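Local coordinates for putative Killer protein (Pseudomonas putida, PDB 6F8S) that probably acts as the toxin of a type II toxin-antitoxin pair, belonging to the HigB branch of the RelE-like toxins, at residues 79-84 and 93-98; 55-60 and 70-75. All coordinates share one frame; numbering follows the deposited sequence.

In the fold
From the N terminus the chain runs through helix 31-44 and helix 49-52 into the loop holding 55-60. Interaction 2 then closes the first loop, residues 61-69, by bringing 55-60 against strand 69-73, outermost within this chain. Further on, interaction 1 closes residues 85-92 by pairing the strands 79-85 and 88-95 of a hairpin. The two contacts follow in series, neither nested nor crossed, with centres about 9 Å apart. Strands 69-73 and 79-85 are neighbours in the sheet and join them directly: the His70 N to Phe82 O pair is a probable hydrogen bond, as is Arg79 NH1 to Ser71 OG. The loop is thus tied to strand 69-73 and the hairpin.

Interaction 1: 79-84 and 93-98; sequences RLCFTW and EIVDYH
In Leu80 a chi1 of -74° sets CG beside the backbone N, opposite the carbonyl carbon, and in Ile94 the CG2 branch takes the equivalent place; the two side chains meet at a slant, with Leu80 CD2 3.9 Å from Ile94 CG2. This pair is non-hydrogen-bonded and lies on one face of the sheet. On the other face are Arg79, Cys81, Glu93 and Val95. There Val95 CG2 reaches diagonally to Cys81 SG, 4.0 Å away, while its second methyl, Val95 CG1, sits 3.4 Å above the plane of the Tyr97 ring, offset toward its rim.

The backbone evidence for an antiparallel hairpin is two reciprocal pairs of bonds. Arg79 N gives to Val95 O at 3.1 Å, and Val95 N returns to Arg79 O at 3.0 Å. At the next hydrogen-bonded pair, beyond Leu80 and Ile94, Cys81 N to Glu93 O and Glu93 N to Cys81 O both measure 2.8 Å, the former bent to 140° at the hydrogen. The short strand axes run 134° apart, a marked twist.

The extended Arg79 side chain reaches past the strand pair, carrying NH1 to Ser71 OG and NH2 to Arg58 O. The chemistry thus divides: backbone amides fix the register, a methyl contact on one face and a sulfur-methyl contact on the other add to it, and the guanidinium bonds this hairpin of the toxin fold to the preceding strand and loop.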
loop_
_atom_site.group_PDB
_atom_site.type_symbol
_atom_site.label_atom_id
_atom_site.label_comp_id
_atom_site.label_asym_id
_atom_site.label_seq_id
_atom_site.Cartn_x
_atom_site.Cartn_y
_atom_site.Cartn_z
ATOM N N ARG B 79 16.950 -18.649 8.790
ATOM C CA ARG B 79 15.727 -17.989 9.201
ATOM C C ARG B 79 15.925 -16.489 9.345
ATOM O O ARG B 79 16.966 -16.031 9.816
ATOM C CB ARG B 79 15.229 -18.561 10.522
ATOM C CG ARG B 79 14.504 -19.872 10.364
ATOM C CD ARG B 79 14.117 -20.464 11.705
ATOM N NE ARG B 79 13.073 -21.457 11.501
ATOM C CZ ARG B 79 11.771 -21.206 11.612
ATOM N NH1 ARG B 79 11.345 -19.998 11.960
ATOM N NH2 ARG B 79 10.895 -22.168 11.383
ATOM N N LEU B 80 14.901 -15.732 8.953
ATOM C CA LEU B 80 14.845 -14.299 9.230
ATOM C C LEU B 80 14.282 -14.035 10.621
ATOM O O LEU B 80 13.145 -14.359 10.878
ATOM C CB LEU B 80 13.997 -13.589 8.176
ATOM C CG LEU B 80 14.703 -13.466 6.829
ATOM C CD1 LEU B 80 13.706 -13.284 5.708
ATOM C CD2 LEU B 80 15.703 -12.306 6.865
ATOM N N CYS B 81 15.097 -13.475 11.511
ATOM C CA CYS B 81 14.650 -12.995 12.826
ATOM C C CYS B 81 14.226 -11.536 12.712
ATOM O O CYS B 81 14.766 -10.793 11.895
ATOM C CB CYS B 81 15.759 -13.130 13.890
ATOM S SG CYS B 81 15.611 -14.538 15.039
ATOM N N PHE B 82 13.265 -11.130 13.540
ATOM C CA PHE B 82 12.791 -9.741 13.560
ATOM C C PHE B 82 11.942 -9.451 14.793
ATOM O O PHE B 82 11.450 -10.369 15.470
ATOM C CB PHE B 82 11.963 -9.422 12.308
ATOM C CG PHE B 82 10.675 -10.211 12.226
ATOM C CD1 PHE B 82 10.642 -11.451 11.610
ATOM C CD2 PHE B 82 9.511 -9.723 12.788
ATOM C CE1 PHE B 82 9.455 -12.187 11.551
ATOM C CE2 PHE B 82 8.333 -10.454 12.731
ATOM C CZ PHE B 82 8.310 -11.688 12.112
ATOM N N THR B 83 11.744 -8.165 15.054
ATOM C CA THR B 83 10.791 -7.754 16.068
ATOM C C THR B 83 9.558 -7.101 15.435
ATOM O O THR B 83 9.660 -6.242 14.551
ATOM C CB THR B 83 11.412 -6.783 17.076
ATOM O OG1 THR B 83 12.736 -7.224 17.411
ATOM C CG2 THR B 83 10.531 -6.691 18.340
ATOM N N TRP B 84 8.389 -7.516 15.896
ATOM C CA TRP B 84 7.165 -6.918 15.423
ATOM C C TRP B 84 6.824 -5.639 16.194
ATOM O O TRP B 84 6.817 -5.635 17.422
ATOM C CB TRP B 84 6.010 -7.909 15.523
ATOM C CG TRP B 84 4.815 -7.311 14.927
ATOM C CD1 TRP B 84 3.759 -6.763 15.585
ATOM C CD2 TRP B 84 4.572 -7.104 13.529
ATOM N NE1 TRP B 84 2.853 -6.262 14.689
ATOM C CE2 TRP B 84 3.326 -6.455 13.418
ATOM C CE3 TRP B 84 5.280 -7.428 12.363
ATOM C CZ2 TRP B 84 2.760 -6.120 12.181
ATOM C CZ3 TRP B 84 4.725 -7.094 11.138
ATOM C CH2 TRP B 84 3.474 -6.446 11.054
ATOM N N GLU B 93 17.152 -9.710 10.998
ATOM C CA GLU B 93 18.450 -10.349 11.001
ATOM C C GLU B 93 18.358 -11.721 10.356
ATOM O O GLU B 93 17.268 -12.248 10.147
ATOM C CB GLU B 93 18.976 -10.490 12.427
ATOM C CG GLU B 93 18.646 -9.300 13.312
ATOM C CD GLU B 93 18.741 -9.606 14.802
ATOM O OE1 GLU B 93 19.047 -10.779 15.167
ATOM O OE2 GLU B 93 18.469 -8.670 15.597
ATOM N N ILE B 94 19.497 -12.309 10.025
ATOM C CA ILE B 94 19.483 -13.720 9.678
ATOM C C ILE B 94 20.138 -14.481 10.830
ATOM O O ILE B 94 21.020 -13.965 11.528
ATOM C CB ILE B 94 20.187 -14.027 8.330
ATOM C CG1 ILE B 94 21.656 -13.621 8.368
ATOM C CG2 ILE B 94 19.456 -13.334 7.170
ATOM C CD1 ILE B 94 22.418 -14.090 7.174
ATOM N N VAL B 95 19.645 -15.690 11.058
ATOM C CA VAL B 95 20.168 -16.566 12.086
ATOM C C VAL B 95 20.205 -17.961 11.492
ATOM O O VAL B 95 19.271 -18.364 10.796
ATOM C CB VAL B 95 19.301 -16.542 13.371
ATOM C CG1 VAL B 95 19.703 -17.659 14.319
ATOM C CG2 VAL B 95 19.437 -15.210 14.079
ATOM N N ASP B 96 21.287 -18.686 11.742
ATOM C CA ASP B 96 21.359 -20.089 11.370
ATOM C C ASP B 96 21.543 -20.917 12.639
ATOM O O ASP B 96 22.649 -21.001 13.165
ATOM C CB ASP B 96 22.498 -20.313 10.359
ATOM C CG ASP B 96 22.938 -21.779 10.245
ATOM O OD1 ASP B 96 22.130 -22.710 10.484
ATOM O OD2 ASP B 96 24.117 -21.995 9.892
ATOM N N TYR B 97 20.455 -21.499 13.138
ATOM C CA TYR B 97 20.523 -22.491 14.209
ATOM C C TYR B 97 20.929 -23.856 13.656
ATOM O O TYR B 97 20.123 -24.469 12.950
ATOM C CB TYR B 97 19.167 -22.666 14.903
ATOM C CG TYR B 97 18.544 -21.433 15.509
ATOM C CD1 TYR B 97 18.785 -21.086 16.832
ATOM C CD2 TYR B 97 17.665 -20.646 14.768
ATOM C CE1 TYR B 97 18.195 -19.965 17.394
ATOM C CE2 TYR B 97 17.065 -19.530 15.315
ATOM C CZ TYR B 97 17.332 -19.187 16.625
ATOM O OH TYR B 97 16.712 -18.064 17.141
ATOM N N HIS B 98 22.131 -24.366 13.950
ATOM C CA HIS B 98 23.181 -23.682 14.706
ATOM C C HIS B 98 24.560 -24.114 14.154
ATOM O O HIS B 98 24.993 -25.255 14.359
ATOM C CB HIS B 98 23.062 -23.989 16.205
ATOM O OXT HIS B 98 25.291 -23.370 13.479
#

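Interaction 2: 55-60 and 70-75; sequences PGNRLE and HSIRVN
Asn57 and Arg73, with Glu60 and Ser71, supply the backbone hydrogen bonds. Arg73 N gives to Asn57 O at 2.7 Å. Glu60 and Ser71 bond reciprocally, Glu60 N to Ser71 O at 3.1 Å and Ser71 N to Glu60 O at 2.9 Å. Between these two places the chain turns at Arg58, whose positive phi of 40° follows the 3-10 turn 55-57.

The apolar contacts centre on Ile72. Leu59, with CG anti to the backbone N (chi1 -174°), lays CD1 3.6 Å from Ile72 CG2 and equally close to His70 CB. Asn57 runs alongside Ile72, with Asn57 CB 3.7 Å from Ile72 CG2.

Among the charged groups, Arg58 bends at chi3, and Arg73 CD lies at the edge of the Arg58 guanidinium, near its plane, 3.8 Å from Arg58 NH1; the two guanidinium planes are 49° apart. The like charges Arg58 NH1 and Arg73 NE stand 4.1 Å apart. Arg58 also forms a salt bridge through NH2 to Glu60 OE2, which probably offsets this proximity.

The loop thus joins the sheet at strand 69-73, outermost within this chain, by a single antiparallel bridge. Gly56 makes backbone hydrogen bonds to another protein chain. Asn57 ND2 bonds to Leu51 O of helix 49-52, and Asn57 OD1 accepts from Lys38 NZ of helix 31-44. Ile72 bonds through its backbone to Leu80, so both helices and the central strand 79-85 converge here.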
loop_
_atom_site.group_PDB
_atom_site.type_symbol
_atom_site.label_atom_id
_atom_site.label_comp_id
_atom_site.label_asym_id
_atom_site.label_seq_id
_atom_site.Cartn_x
_atom_site.Cartn_y
_atom_site.Cartn_z
ATOM N N PRO B 55 1.756 -20.942 5.998
ATOM C CA PRO B 55 2.444 -22.091 6.603
ATOM C C PRO B 55 3.898 -22.208 6.106
ATOM O O PRO B 55 4.766 -22.735 6.808
ATOM C CB PRO B 55 1.586 -23.283 6.166
ATOM C CG PRO B 55 0.808 -22.799 4.978
ATOM C CD PRO B 55 0.616 -21.337 5.148
ATOM N N GLY B 56 4.172 -21.683 4.916
ATOM C CA GLY B 56 5.541 -21.600 4.433
ATOM C C GLY B 56 6.486 -20.771 5.298
ATOM O O GLY B 56 7.696 -20.890 5.169
ATOM N N ASN B 57 5.944 -19.919 6.170
ATOM C CA ASN B 57 6.792 -19.118 7.047
ATOM C C ASN B 57 7.241 -19.884 8.264
ATOM O O ASN B 57 8.269 -19.545 8.850
ATOM C CB ASN B 57 6.073 -17.851 7.499
ATOM C CG ASN B 57 6.239 -16.722 6.523
ATOM O OD1 ASN B 57 6.876 -16.878 5.480
ATOM N ND2 ASN B 57 5.636 -15.576 6.835
ATOM N N ARG B 58 6.460 -20.905 8.636
ATOM C CA ARG B 58 6.678 -21.681 9.861
ATOM C C ARG B 58 7.100 -20.761 11.002
ATOM O O ARG B 58 8.151 -20.948 11.599
ATOM C CB ARG B 58 7.733 -22.776 9.636
ATOM C CG ARG B 58 7.297 -24.179 10.047
ATOM C CD ARG B 58 8.484 -25.151 10.052
ATOM N NE ARG B 58 9.042 -25.362 11.391
ATOM C CZ ARG B 58 10.344 -25.481 11.674
ATOM N NH1 ARG B 58 11.275 -25.422 10.711
ATOM N NH2 ARG B 58 10.720 -25.666 12.936
ATOM N N LEU B 59 6.277 -19.748 11.276
ATOM C CA LEU B 59 6.617 -18.719 12.258
ATOM C C LEU B 59 6.888 -19.318 13.641
ATOM O O LEU B 59 6.149 -20.184 14.116
ATOM C CB LEU B 59 5.504 -17.669 12.354
ATOM C CG LEU B 59 5.856 -16.487 13.261
ATOM C CD1 LEU B 59 7.024 -15.732 12.683
ATOM C CD2 LEU B 59 4.705 -15.529 13.461
ATOM N N GLU B 60 7.966 -18.861 14.271
ATOM C CA GLU B 60 8.317 -19.281 15.624
ATOM C C GLU B 60 8.766 -18.089 16.456
ATOM O O GLU B 60 9.047 -17.025 15.916
ATOM C CB GLU B 60 9.399 -20.368 15.584
ATOM C CG GLU B 60 8.919 -21.620 14.869
ATOM C CD GLU B 60 9.992 -22.660 14.660
ATOM O OE1 GLU B 60 11.170 -22.400 15.005
ATOM O OE2 GLU B 60 9.648 -23.742 14.128
ATOM N N HIS B 70 10.450 -12.802 16.573
ATOM C CA HIS B 70 9.945 -13.979 15.877
ATOM C C HIS B 70 10.860 -14.275 14.698
ATOM O O HIS B 70 11.717 -13.467 14.337
ATOM C CB HIS B 70 8.500 -13.790 15.391
ATOM C CG HIS B 70 7.618 -13.068 16.364
ATOM N ND1 HIS B 70 6.779 -13.721 17.238
ATOM C CD2 HIS B 70 7.449 -11.741 16.589
ATOM C CE1 HIS B 70 6.128 -12.829 17.967
ATOM N NE2 HIS B 70 6.519 -11.623 17.597
ATOM N N SER B 71 10.669 -15.435 14.089
ATOM C CA SER B 71 11.441 -15.776 12.909
ATOM C C SER B 71 10.612 -16.573 11.908
ATOM O O SER B 71 9.693 -17.312 12.290
ATOM C CB SER B 71 12.701 -16.554 13.297
ATOM O OG SER B 71 12.355 -17.868 13.663
ATOM N N ILE B 72 10.941 -16.409 10.628
ATOM C CA ILE B 72 10.294 -17.173 9.584
ATOM C C ILE B 72 11.327 -18.006 8.836
ATOM O O ILE B 72 12.480 -17.600 8.666
ATOM C CB ILE B 72 9.514 -16.263 8.616
ATOM C CG1 ILE B 72 10.420 -15.203 8.024
ATOM C CG2 ILE B 72 8.314 -15.582 9.333
ATOM C CD1 ILE B 72 9.749 -14.399 6.949
ATOM N N ARG B 73 10.916 -19.199 8.426
ATOM C CA ARG B 73 11.786 -20.101 7.697
ATOM C C ARG B 73 12.108 -19.539 6.318
ATOM O O ARG B 73 11.204 -19.136 5.594
ATOM C CB ARG B 73 11.114 -21.473 7.573
ATOM C CG ARG B 73 11.981 -22.590 6.967
ATOM C CD ARG B 73 11.327 -23.959 7.188
ATOM N NE ARG B 73 12.157 -25.071 6.732
ATOM C CZ ARG B 73 12.242 -25.477 5.467
ATOM N NH1 ARG B 73 11.552 -24.856 4.517
ATOM N NH2 ARG B 73 13.027 -26.499 5.142
ATOM N N VAL B 74 13.391 -19.485 5.971
ATOM C CA VAL B 74 13.811 -19.273 4.584
ATOM C C VAL B 74 14.117 -20.641 3.950
ATOM O O VAL B 74 13.637 -20.954 2.859
ATOM C CB VAL B 74 15.054 -18.347 4.474
ATOM C CG1 VAL B 74 15.608 -18.358 3.050
ATOM C CG2 VAL B 74 14.712 -16.926 4.891
ATOM N N ASN B 75 14.926 -21.445 4.642
ATOM C CA ASN B 75 15.018 -22.875 4.358
ATOM C C ASN B 75 15.397 -23.637 5.627
ATOM O O ASN B 75 15.276 -23.098 6.735
ATOM C CB ASN B 75 16.007 -23.167 3.212
ATOM C CG ASN B 75 17.444 -22.702 3.495
ATOM O OD1 ASN B 75 17.884 -22.546 4.641
ATOM N ND2 ASN B 75 18.188 -22.495 2.423
#